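Side-chain contacts in N-terminal acetyltransferase B complex subunit MDM20 (Candida albicans, PDB 5K04), which probably serves as the auxiliary, non-catalytic subunit of the NatB complex, which acetylates the N termini of proteins: residues E66-Y71 and Y98-K103; L114-N119 and F126-R131; R438-E443 and I496-R501. All blocks are in the same frame, centred on the assembly; numbering follows the deposited sequence.

Contact 1 of 3, residues E66-Y71 and Y98-K103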
loop_
_atom_site.group_PDB
_atom_site.type_symbol
_atom_site.label_atom_id
_atom_site.label_comp_id
_atom_site.label_asym_id
_atom_site.label_seq_id
_atom_site.Cartn_x
_atom_site.Cartn_y
_atom_site.Cartn_z
ATOM N N GLU A 66 4.505 13.014 -40.653
ATOM C CA GLU A 66 5.377 13.779 -41.535
ATOM C C GLU A 66 6.672 14.164 -40.827
ATOM O O GLU A 66 7.759 14.062 -41.408
ATOM C CB GLU A 66 4.627 15.018 -42.035
ATOM C CG GLU A 66 5.404 15.904 -42.992
ATOM C CD GLU A 66 4.533 16.981 -43.621
ATOM O OE1 GLU A 66 3.402 17.198 -43.130
ATOM O OE2 GLU A 66 4.975 17.605 -44.612
ATOM N N LEU A 67 6.577 14.586 -39.562
ATOM C CA LEU A 67 7.771 14.958 -38.803
ATOM C C LEU A 67 8.673 13.756 -38.549
ATOM O O LEU A 67 9.904 13.866 -38.627
ATOM C CB LEU A 67 7.373 15.586 -37.472
ATOM C CG LEU A 67 6.670 16.936 -37.437
ATOM C CD1 LEU A 67 6.235 17.173 -36.019
ATOM C CD2 LEU A 67 7.605 18.041 -37.893
ATOM N N LEU A 68 8.077 12.609 -38.225
ATOM C CA LEU A 68 8.857 11.420 -37.907
ATOM C C LEU A 68 9.819 11.069 -39.032
ATOM O O LEU A 68 10.984 10.734 -38.787
ATOM C CB LEU A 68 7.906 10.259 -37.612
ATOM C CG LEU A 68 8.473 8.853 -37.480
ATOM C CD1 LEU A 68 9.642 8.827 -36.501
ATOM C CD2 LEU A 68 7.374 7.914 -37.015
ATOM N N ASN A 69 9.355 11.166 -40.279
ATOM C CA ASN A 69 10.172 10.755 -41.414
ATOM C C ASN A 69 11.338 11.700 -41.671
ATOM O O ASN A 69 12.295 11.309 -42.346
ATOM C CB ASN A 69 9.295 10.636 -42.655
ATOM C CG ASN A 69 8.150 9.664 -42.457
ATOM O OD1 ASN A 69 8.323 8.587 -41.887
ATOM N ND2 ASN A 69 6.965 10.048 -42.919
ATOM N N ARG A 70 11.293 12.922 -41.142
ATOM C CA ARG A 70 12.414 13.844 -41.258
ATOM C C ARG A 70 13.528 13.532 -40.271
ATOM O O ARG A 70 14.531 14.251 -40.251
ATOM C CB ARG A 70 11.937 15.283 -41.086
ATOM C CG ARG A 70 10.901 15.721 -42.128
ATOM C CD ARG A 70 10.429 17.158 -41.879
ATOM N NE ARG A 70 9.407 17.595 -42.839
ATOM C CZ ARG A 70 9.679 18.154 -44.015
ATOM N NH1 ARG A 70 10.940 18.338 -44.389
ATOM N NH2 ARG A 70 8.685 18.530 -44.818
ATOM N N TYR A 71 13.367 12.481 -39.455
ATOM C CA TYR A 71 14.370 11.953 -38.527
ATOM C C TYR A 71 14.867 12.873 -37.412
ATOM O O TYR A 71 16.077 13.065 -37.235
ATOM C CB TYR A 71 15.494 11.274 -39.313
ATOM C CG TYR A 71 14.946 10.148 -40.171
ATOM C CD1 TYR A 71 13.945 9.323 -39.685
ATOM C CD2 TYR A 71 15.391 9.942 -41.476
ATOM C CE1 TYR A 71 13.419 8.303 -40.459
ATOM C CE2 TYR A 71 14.865 8.921 -42.263
ATOM C CZ TYR A 71 13.881 8.103 -41.747
ATOM O OH TYR A 71 13.353 7.086 -42.510
ATOM N N TYR A 98 12.769 7.128 -31.584
ATOM C CA TYR A 98 14.047 6.915 -30.916
ATOM C C TYR A 98 14.950 5.994 -31.730
ATOM O O TYR A 98 16.144 6.278 -31.896
ATOM C CB TYR A 98 13.810 6.343 -29.523
ATOM C CG TYR A 98 13.404 7.340 -28.451
ATOM C CD1 TYR A 98 14.358 8.097 -27.790
ATOM C CD2 TYR A 98 12.077 7.475 -28.055
ATOM C CE1 TYR A 98 14.000 8.992 -26.786
ATOM C CE2 TYR A 98 11.715 8.357 -27.046
ATOM C CZ TYR A 98 12.684 9.117 -26.420
ATOM O OH TYR A 98 12.339 10.001 -25.423
ATOM N N GLU A 99 14.393 4.888 -32.246
ATOM C CA GLU A 99 15.186 3.925 -33.011
ATOM C C GLU A 99 15.797 4.568 -34.245
ATOM O O GLU A 99 16.956 4.306 -34.586
ATOM C CB GLU A 99 14.327 2.729 -33.423
ATOM C CG GLU A 99 13.732 1.934 -32.277
ATOM C CD GLU A 99 12.898 0.756 -32.752
ATOM O OE1 GLU A 99 13.412 -0.065 -33.539
ATOM O OE2 GLU A 99 11.721 0.662 -32.349
ATOM N N ASN A 100 15.023 5.403 -34.938
ATOM C CA ASN A 100 15.556 6.091 -36.106
ATOM C C ASN A 100 16.700 7.014 -35.713
ATOM O O ASN A 100 17.703 7.108 -36.428
ATOM C CB ASN A 100 14.442 6.870 -36.812
ATOM C CG ASN A 100 13.472 5.960 -37.569
ATOM O OD1 ASN A 100 13.813 4.836 -37.942
ATOM N ND2 ASN A 100 12.258 6.448 -37.792
ATOM N N ALA A 101 16.578 7.682 -34.562
ATOM C CA ALA A 101 17.632 8.589 -34.114
ATOM C C ALA A 101 18.898 7.827 -33.738
ATOM O O ALA A 101 20.010 8.253 -34.065
ATOM C CB ALA A 101 17.137 9.423 -32.928
ATOM N N ILE A 102 18.743 6.703 -33.036
ATOM C CA ILE A 102 19.884 5.867 -32.678
ATOM C C ILE A 102 20.552 5.309 -33.927
ATOM O O ILE A 102 21.785 5.286 -34.038
ATOM C CB ILE A 102 19.421 4.739 -31.743
ATOM C CG1 ILE A 102 18.918 5.320 -30.427
ATOM C CG2 ILE A 102 20.537 3.738 -31.523
ATOM C CD1 ILE A 102 18.042 4.357 -29.656
ATOM N N LYS A 103 19.743 4.829 -34.874
ATOM C CA LYS A 103 20.274 4.340 -36.142
ATOM C C LYS A 103 21.049 5.434 -36.877
ATOM O O LYS A 103 22.161 5.195 -37.364
ATOM C CB LYS A 103 19.119 3.797 -36.994
ATOM C CG LYS A 103 19.530 3.122 -38.312
ATOM C CD LYS A 103 18.322 2.533 -39.067
ATOM C CE LYS A 103 18.739 1.875 -40.386
ATOM N NZ LYS A 103 17.590 1.318 -41.168
#

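Contact 2 of 3, residues L114-N119 and F126-R131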
loop_
_atom_site.group_PDB
_atom_site.type_symbol
_atom_site.label_atom_id
_atom_site.label_comp_id
_atom_site.label_asym_id
_atom_site.label_seq_id
_atom_site.Cartn_x
_atom_site.Cartn_y
_atom_site.Cartn_z
ATOM N N LEU A 114 18.806 6.566 -22.575
ATOM C CA LEU A 114 18.494 6.887 -21.179
ATOM C C LEU A 114 17.292 7.819 -21.069
ATOM O O LEU A 114 16.490 7.687 -20.138
ATOM C CB LEU A 114 19.712 7.503 -20.479
ATOM C CG LEU A 114 20.901 6.539 -20.307
ATOM C CD1 LEU A 114 22.076 7.186 -19.582
ATOM C CD2 LEU A 114 20.497 5.228 -19.624
ATOM N N SER A 115 17.161 8.777 -21.996
ATOM C CA SER A 115 15.953 9.607 -22.062
ATOM C C SER A 115 14.726 8.750 -22.373
ATOM O O SER A 115 13.699 8.835 -21.693
ATOM C CB SER A 115 16.149 10.705 -23.119
ATOM O OG SER A 115 14.935 11.327 -23.492
ATOM N N TRP A 116 14.832 7.917 -23.419
ATOM C CA TRP A 116 13.820 6.922 -23.759
ATOM C C TRP A 116 13.398 6.110 -22.541
ATOM O O TRP A 116 12.208 5.902 -22.293
ATOM C CB TRP A 116 14.393 5.998 -24.836
ATOM C CG TRP A 116 13.401 5.187 -25.565
ATOM C CD1 TRP A 116 12.045 5.191 -25.390
ATOM C CD2 TRP A 116 13.671 4.248 -26.615
ATOM N NE1 TRP A 116 11.456 4.311 -26.265
ATOM C CE2 TRP A 116 12.433 3.713 -27.022
ATOM C CE3 TRP A 116 14.839 3.793 -27.228
ATOM C CZ2 TRP A 116 12.333 2.750 -28.024
ATOM C CZ3 TRP A 116 14.742 2.842 -28.229
ATOM C CH2 TRP A 116 13.497 2.331 -28.621
ATOM N N PHE A 117 14.378 5.633 -21.778
ATOM C CA PHE A 117 14.099 4.757 -20.648
ATOM C C PHE A 117 13.466 5.531 -19.498
ATOM O O PHE A 117 12.453 5.105 -18.936
ATOM C CB PHE A 117 15.401 4.070 -20.215
ATOM C CG PHE A 117 15.294 3.289 -18.938
ATOM C CD1 PHE A 117 14.434 2.201 -18.834
ATOM C CD2 PHE A 117 16.073 3.629 -17.846
ATOM C CE1 PHE A 117 14.341 1.482 -17.649
ATOM C CE2 PHE A 117 15.993 2.912 -16.663
ATOM C CZ PHE A 117 15.122 1.835 -16.565
ATOM N N ASP A 118 14.054 6.681 -19.147
ATOM C CA ASP A 118 13.531 7.500 -18.055
ATOM C C ASP A 118 12.102 7.938 -18.327
ATOM O O ASP A 118 11.278 7.987 -17.412
ATOM C CB ASP A 118 14.426 8.714 -17.834
ATOM C CG ASP A 118 15.768 8.338 -17.243
ATOM O OD1 ASP A 118 15.974 7.138 -16.959
ATOM O OD2 ASP A 118 16.613 9.230 -17.055
ATOM N N ASN A 119 11.790 8.253 -19.582
ATOM C CA ASN A 119 10.437 8.639 -19.939
ATOM C C ASN A 119 9.509 7.438 -20.034
ATOM O O ASN A 119 8.299 7.597 -19.884
ATOM C CB ASN A 119 10.448 9.417 -21.260
ATOM C CG ASN A 119 11.111 10.801 -21.124
ATOM O OD1 ASN A 119 12.005 11.160 -21.887
ATOM N ND2 ASN A 119 10.665 11.573 -20.144
ATOM N N PHE A 126 7.616 -3.800 -20.709
ATOM C CA PHE A 126 8.882 -4.522 -20.610
ATOM C C PHE A 126 9.471 -4.856 -21.977
ATOM O O PHE A 126 10.673 -5.131 -22.065
ATOM C CB PHE A 126 8.701 -5.808 -19.789
ATOM C CG PHE A 126 8.326 -5.573 -18.348
ATOM C CD1 PHE A 126 8.899 -4.549 -17.622
ATOM C CD2 PHE A 126 7.399 -6.393 -17.720
ATOM C CE1 PHE A 126 8.548 -4.343 -16.292
ATOM C CE2 PHE A 126 7.046 -6.192 -16.395
ATOM C CZ PHE A 126 7.621 -5.170 -15.683
ATOM N N LYS A 127 8.647 -4.872 -23.033
ATOM C CA LYS A 127 9.172 -5.006 -24.391
ATOM C C LYS A 127 9.943 -3.763 -24.799
ATOM O O LYS A 127 10.909 -3.853 -25.565
ATOM C CB LYS A 127 8.034 -5.272 -25.387
ATOM C CG LYS A 127 7.666 -6.740 -25.523
ATOM C CD LYS A 127 6.304 -6.945 -26.164
ATOM C CE LYS A 127 5.885 -8.413 -26.085
ATOM N NZ LYS A 127 4.467 -8.617 -26.494
ATOM N N VAL A 128 9.523 -2.601 -24.288
ATOM C CA VAL A 128 10.247 -1.357 -24.524
ATOM C C VAL A 128 11.538 -1.326 -23.708
ATOM O O VAL A 128 12.607 -1.023 -24.246
ATOM C CB VAL A 128 9.338 -0.154 -24.220
ATOM C CG1 VAL A 128 10.157 1.087 -23.991
ATOM C CG2 VAL A 128 8.388 0.067 -25.383
ATOM N N PHE A 129 11.462 -1.655 -22.409
ATOM C CA PHE A 129 12.670 -1.757 -21.595
ATOM C C PHE A 129 13.711 -2.622 -22.293
ATOM O O PHE A 129 14.874 -2.233 -22.441
ATOM C CB PHE A 129 12.353 -2.364 -20.223
ATOM C CG PHE A 129 11.757 -1.405 -19.231
ATOM C CD1 PHE A 129 10.731 -0.547 -19.589
ATOM C CD2 PHE A 129 12.194 -1.406 -17.909
ATOM C CE1 PHE A 129 10.169 0.318 -18.658
ATOM C CE2 PHE A 129 11.642 -0.544 -16.973
ATOM C CZ PHE A 129 10.626 0.320 -17.351
ATOM N N ASN A 130 13.291 -3.815 -22.721
ATOM C CA ASN A 130 14.191 -4.765 -23.350
ATOM C C ASN A 130 14.670 -4.257 -24.705
ATOM O O ASN A 130 15.825 -4.477 -25.084
ATOM C CB ASN A 130 13.478 -6.110 -23.489
ATOM C CG ASN A 130 14.244 -7.084 -24.333
ATOM O OD1 ASN A 130 14.110 -7.110 -25.556
ATOM N ND2 ASN A 130 15.070 -7.897 -23.680
ATOM N N ARG A 131 13.797 -3.567 -25.438
ATOM C CA ARG A 131 14.221 -2.950 -26.686
ATOM C C ARG A 131 15.229 -1.831 -26.437
ATOM O O ARG A 131 16.227 -1.717 -27.155
ATOM C CB ARG A 131 13.010 -2.428 -27.461
ATOM C CG ARG A 131 13.382 -1.867 -28.831
ATOM C CD ARG A 131 12.364 -2.260 -29.902
ATOM N NE ARG A 131 11.064 -1.622 -29.705
ATOM C CZ ARG A 131 9.943 -2.270 -29.407
ATOM N NH1 ARG A 131 9.943 -3.590 -29.276
ATOM N NH2 ARG A 131 8.816 -1.591 -29.246
#

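Contact 3 of 3, residues R438-E443 and I496-R501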
loop_
_atom_site.group_PDB
_atom_site.type_symbol
_atom_site.label_atom_id
_atom_site.label_comp_id
_atom_site.label_asym_id
_atom_site.label_seq_id
_atom_site.Cartn_x
_atom_site.Cartn_y
_atom_site.Cartn_z
ATOM N N ARG A 438 1.029 8.262 7.691
ATOM C CA ARG A 438 1.737 9.140 6.779
ATOM C C ARG A 438 2.257 8.313 5.614
ATOM O O ARG A 438 2.450 7.097 5.723
ATOM C CB ARG A 438 2.879 9.887 7.483
ATOM C CG ARG A 438 4.065 9.019 7.828
ATOM C CD ARG A 438 5.191 9.829 8.453
ATOM N NE ARG A 438 5.692 10.866 7.560
ATOM C CZ ARG A 438 6.660 10.697 6.661
ATOM N NH1 ARG A 438 7.251 9.517 6.524
ATOM N NH2 ARG A 438 7.030 11.716 5.892
ATOM N N MET A 439 2.449 8.990 4.483
ATOM C CA MET A 439 3.069 8.405 3.295
ATOM C C MET A 439 2.318 7.126 2.900
ATOM O O MET A 439 1.089 7.158 2.757
ATOM C CB MET A 439 4.569 8.264 3.572
ATOM C CG MET A 439 5.321 9.651 3.447
ATOM S SD MET A 439 5.047 10.346 1.807
ATOM C CE MET A 439 5.449 12.039 2.100
ATOM N N THR A 440 3.005 5.999 2.709
ATOM C CA THR A 440 2.388 4.830 2.099
ATOM C C THR A 440 1.183 4.312 2.894
ATOM O O THR A 440 0.272 3.703 2.317
ATOM C CB THR A 440 3.449 3.745 1.934
ATOM O OG1 THR A 440 4.511 4.273 1.136
ATOM C CG2 THR A 440 2.862 2.465 1.276
ATOM N N GLN A 441 1.127 4.588 4.198
ATOM C CA GLN A 441 -0.041 4.178 4.973
ATOM C C GLN A 441 -1.324 4.836 4.465
ATOM O O GLN A 441 -2.406 4.263 4.617
ATOM C CB GLN A 441 0.180 4.493 6.447
ATOM C CG GLN A 441 1.400 3.811 7.049
ATOM C CD GLN A 441 1.498 4.052 8.539
ATOM O OE1 GLN A 441 1.571 5.195 8.989
ATOM N NE2 GLN A 441 1.462 2.977 9.317
ATOM N N HIS A 442 -1.232 6.026 3.851
ATOM C CA HIS A 442 -2.427 6.612 3.235
ATOM C C HIS A 442 -2.947 5.726 2.113
ATOM O O HIS A 442 -4.158 5.575 1.948
ATOM C CB HIS A 442 -2.146 8.015 2.695
ATOM C CG HIS A 442 -1.873 9.037 3.751
ATOM N ND1 HIS A 442 -2.758 9.312 4.768
ATOM C CD2 HIS A 442 -0.821 9.870 3.934
ATOM C CE1 HIS A 442 -2.264 10.270 5.535
ATOM N NE2 HIS A 442 -1.091 10.628 5.048
ATOM N N GLU A 443 -2.042 5.108 1.341
ATOM C CA GLU A 443 -2.492 4.255 0.248
ATOM C C GLU A 443 -3.226 3.027 0.776
ATOM O O GLU A 443 -4.165 2.543 0.131
ATOM C CB GLU A 443 -1.307 3.869 -0.648
ATOM C CG GLU A 443 -1.524 2.633 -1.506
ATOM C CD GLU A 443 -2.447 2.860 -2.689
ATOM O OE1 GLU A 443 -2.700 4.032 -3.047
ATOM O OE2 GLU A 443 -2.901 1.852 -3.269
ATOM N N ILE A 496 9.748 -1.739 -9.243
ATOM C CA ILE A 496 8.906 -1.585 -10.423
ATOM C C ILE A 496 7.465 -1.934 -10.087
ATOM O O ILE A 496 6.532 -1.182 -10.409
ATOM C CB ILE A 496 9.467 -2.452 -11.564
ATOM C CG1 ILE A 496 10.828 -1.904 -12.017
ATOM C CG2 ILE A 496 8.488 -2.551 -12.718
ATOM C CD1 ILE A 496 11.638 -2.875 -12.883
ATOM N N ASN A 497 7.266 -3.062 -9.392
ATOM C CA ASN A 497 5.915 -3.493 -9.029
ATOM C C ASN A 497 5.272 -2.529 -8.048
ATOM O O ASN A 497 4.061 -2.283 -8.117
ATOM C CB ASN A 497 5.947 -4.908 -8.446
ATOM C CG ASN A 497 6.132 -5.976 -9.525
ATOM O OD1 ASN A 497 5.756 -5.773 -10.669
ATOM N ND2 ASN A 497 6.701 -7.111 -9.155
ATOM N N PHE A 498 6.069 -1.988 -7.119
ATOM C CA PHE A 498 5.575 -0.960 -6.212
ATOM C C PHE A 498 5.033 0.225 -6.999
ATOM O O PHE A 498 3.904 0.675 -6.775
ATOM C CB PHE A 498 6.701 -0.512 -5.272
ATOM C CG PHE A 498 6.237 0.354 -4.121
ATOM C CD1 PHE A 498 6.188 1.729 -4.243
ATOM C CD2 PHE A 498 5.863 -0.210 -2.912
ATOM C CE1 PHE A 498 5.762 2.527 -3.185
ATOM C CE2 PHE A 498 5.427 0.584 -1.844
ATOM C CZ PHE A 498 5.382 1.948 -1.979
ATOM N N SER A 499 5.841 0.733 -7.937
ATOM C CA SER A 499 5.417 1.822 -8.810
ATOM C C SER A 499 4.120 1.475 -9.536
ATOM O O SER A 499 3.146 2.232 -9.468
ATOM C CB SER A 499 6.534 2.141 -9.811
ATOM O OG SER A 499 6.194 3.241 -10.610
ATOM N N LYS A 500 4.095 0.321 -10.235
ATOM C CA LYS A 500 2.889 -0.129 -10.946
ATOM C C LYS A 500 1.658 -0.138 -10.050
ATOM O O LYS A 500 0.568 0.273 -10.468
ATOM C CB LYS A 500 3.073 -1.542 -11.490
ATOM C CG LYS A 500 3.983 -1.729 -12.674
ATOM C CD LYS A 500 3.677 -3.081 -13.314
ATOM C CE LYS A 500 4.870 -3.666 -14.046
ATOM N NZ LYS A 500 4.497 -4.909 -14.786
ATOM N N ARG A 501 1.800 -0.658 -8.827
ATOM C CA ARG A 501 0.642 -0.777 -7.957
ATOM C C ARG A 501 0.147 0.583 -7.485
ATOM O O ARG A 501 -1.013 0.704 -7.083
ATOM C CB ARG A 501 0.979 -1.691 -6.778
ATOM C CG ARG A 501 1.079 -3.166 -7.193
ATOM C CD ARG A 501 1.630 -4.067 -6.095
ATOM N NE ARG A 501 0.762 -4.115 -4.920
ATOM C CZ ARG A 501 0.957 -4.911 -3.868
ATOM N NH1 ARG A 501 2.001 -5.724 -3.834
ATOM N NH2 ARG A 501 0.120 -4.883 -2.842
#

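Contact 1 of 3, residues E66-Y71 and Y98-K103
Tyr71 and Asn100 meet where the C-terminal end of helix 58-69 comes up against the side of helix 91-104. The backbones are nearest at Tyr71 and Ala101, with CA atoms 6.4 Å apart. Tyr71 is the first residue to leave the helical course, and it does so with a positive phi of 62°. The helix end is still tied back by a backbone hydrogen bond from Tyr71 N to Leu68 O. The side chain of Asn100 starts out toward the other segment. The Tyr71 ring reaches it with one edge. CE1 of Tyr71 lies 3.4 Å from ND2 of Asn100, and CD1 of Tyr71 is 3.8 Å from CB of Asn100. The amide nitrogen sits near the plane of the ring, outside its rim. The ring and the amide are steeply turned against each other, at 71°, which rules out a parallel stack. One face of the same ring is covered from within its own segment: the carbonyl oxygen Asn69 O stands 3.3 Å above the plane, over the ring centre. Leu68 closes in from the last turn of the helix. Its CG is anti to the backbone N (chi1 170°), and CD1 of Leu68 ends 3.8 Å from ND2 of Asn100. The amide nitrogen is thus bordered by a methyl group and a ring edge. No hydrogen bond crosses between the segments. The contact is small and only partly buried. Leu68 also packs on Glu93 and Val97 of helix 91-104, and Ala101 rests on Ile78 of helix 75-87. Packing of a helix on the next but one, with another helix between them in sequence, is characteristic of alpha-solenoids, and this all-helical part of the chain is consistent with such a fold.

Contact 2 of 3, residues L114-N119 and F126-R131
Trp116 and Phe117 face Val128, Phe129 and Arg131 inside an antiparallel pair of consecutive helices, 109-120 and 126-138, of the kind that alpha-solenoids are built from. The axes of helix 114-119 and helix 126-131 come within 10.2 Å, and their directions differ by 161°. Phe117 and Phe129 also form the closest backbone pair. Their rings make a T-shaped stack, with centroids 5.1 Å apart and planes at 82°. Phe117 supplies the edge. Its CE1 stands over one face of Phe129, displaced toward the rim, and lies 3.4 Å from Phe129 CE2. The two rings enter the interface by different rotamers: CG of Phe117 is anti to its backbone N (chi1 172°), while CG of Phe129 lies beside its own. The Trp116 indole reaches two aliphatic groups. NE1 of Trp116 is 4.2 Å from CG1 of Val128, and CH2 of Trp116 is equally far from CG of Arg131. Only the chain of Arg131 is used here; its NE bonds to Ser95 OG. No hydrogen bond links the two segments, so apolar packing holds the pair. Helix 91-104 flanks the hairpin, where Tyr98 stacks on Trp116. Helix 143-157 packs against Phe126 and Asn130, and Phe484 of helix 456-485 meets the Phe117 ring edge-to-face.

Contact 3 of 3, residues R438-E443 and I496-R501
Thr440 and Phe498 approach from opposite directions between backbones whose CA atoms are 10.6 Å apart, and their side chains bridge that distance. Phe498 has its CG anti to the backbone N (chi1 -169°). This carries the ring toward Thr440 with CZ leading. Thr440 offers both of its branches to that one atom. OG1 of Thr440 lies 4.0 Å from CZ of Phe498, and CG2 of Thr440 lies 4.1 Å from the same CZ. The hydroxyl oxygen is in the plane of the ring, at its edge. It therefore does not approach the pi face. The threonine rotamer (chi1 -58°) keeps OG1 beside the backbone N and turns CG2 anti to it. Contact at these distances is loose and van der Waals in kind, and the area buried between the segments is small. Three residues further along each segment, the Glu443 carboxylate points at the backbone of Arg501, with OE2 of Glu443 4.4 Å from O of Arg501, too far for a bond. Asn549 joins the two residues, with ND2 bonded to Glu443 OE2 and OD1 to Arg501 NE, while Glu443 OE1 bonds to Ser505 OG and Tyr469 OH. This buried carboxylate is thus gripped through both oxygens, which probably fixes its rotation. Phe13 of the NAT3 subunit stacks on Phe498, and Glu10 of that subunit forms a salt bridge with Arg501, so the contact lies at the interface between the two proteins. In the fold it brings the start of the short helix 440-445 toward helix 489-503, whose Met502 touches both Thr440 and Glu443, while the long helix 456-485 lies alongside, with Ile476 against Phe498.

The three contacts follow one another along the chain; none nests in or crosses another. Contact 1 closes a loop of 26 residues that holds helix 75-87. Contact 2 closes a tight connection of six residues between consecutive helices. Contact 3 spans 52 residues, including the long helix 456-485. Contacts 1 and 2 touch through helix 91-104: CG of Glu99 packs on CH2 of Trp116, and Glu99 and Arg131 form a long, weak ion pair. Contacts 2 and 3 touch where Phe126 meets Ile496 and Lys500. This ties the N-terminal helical array to helix 489-503. Contacts 1 and 3 stay apart, their nearest atoms about 17 Å from each other.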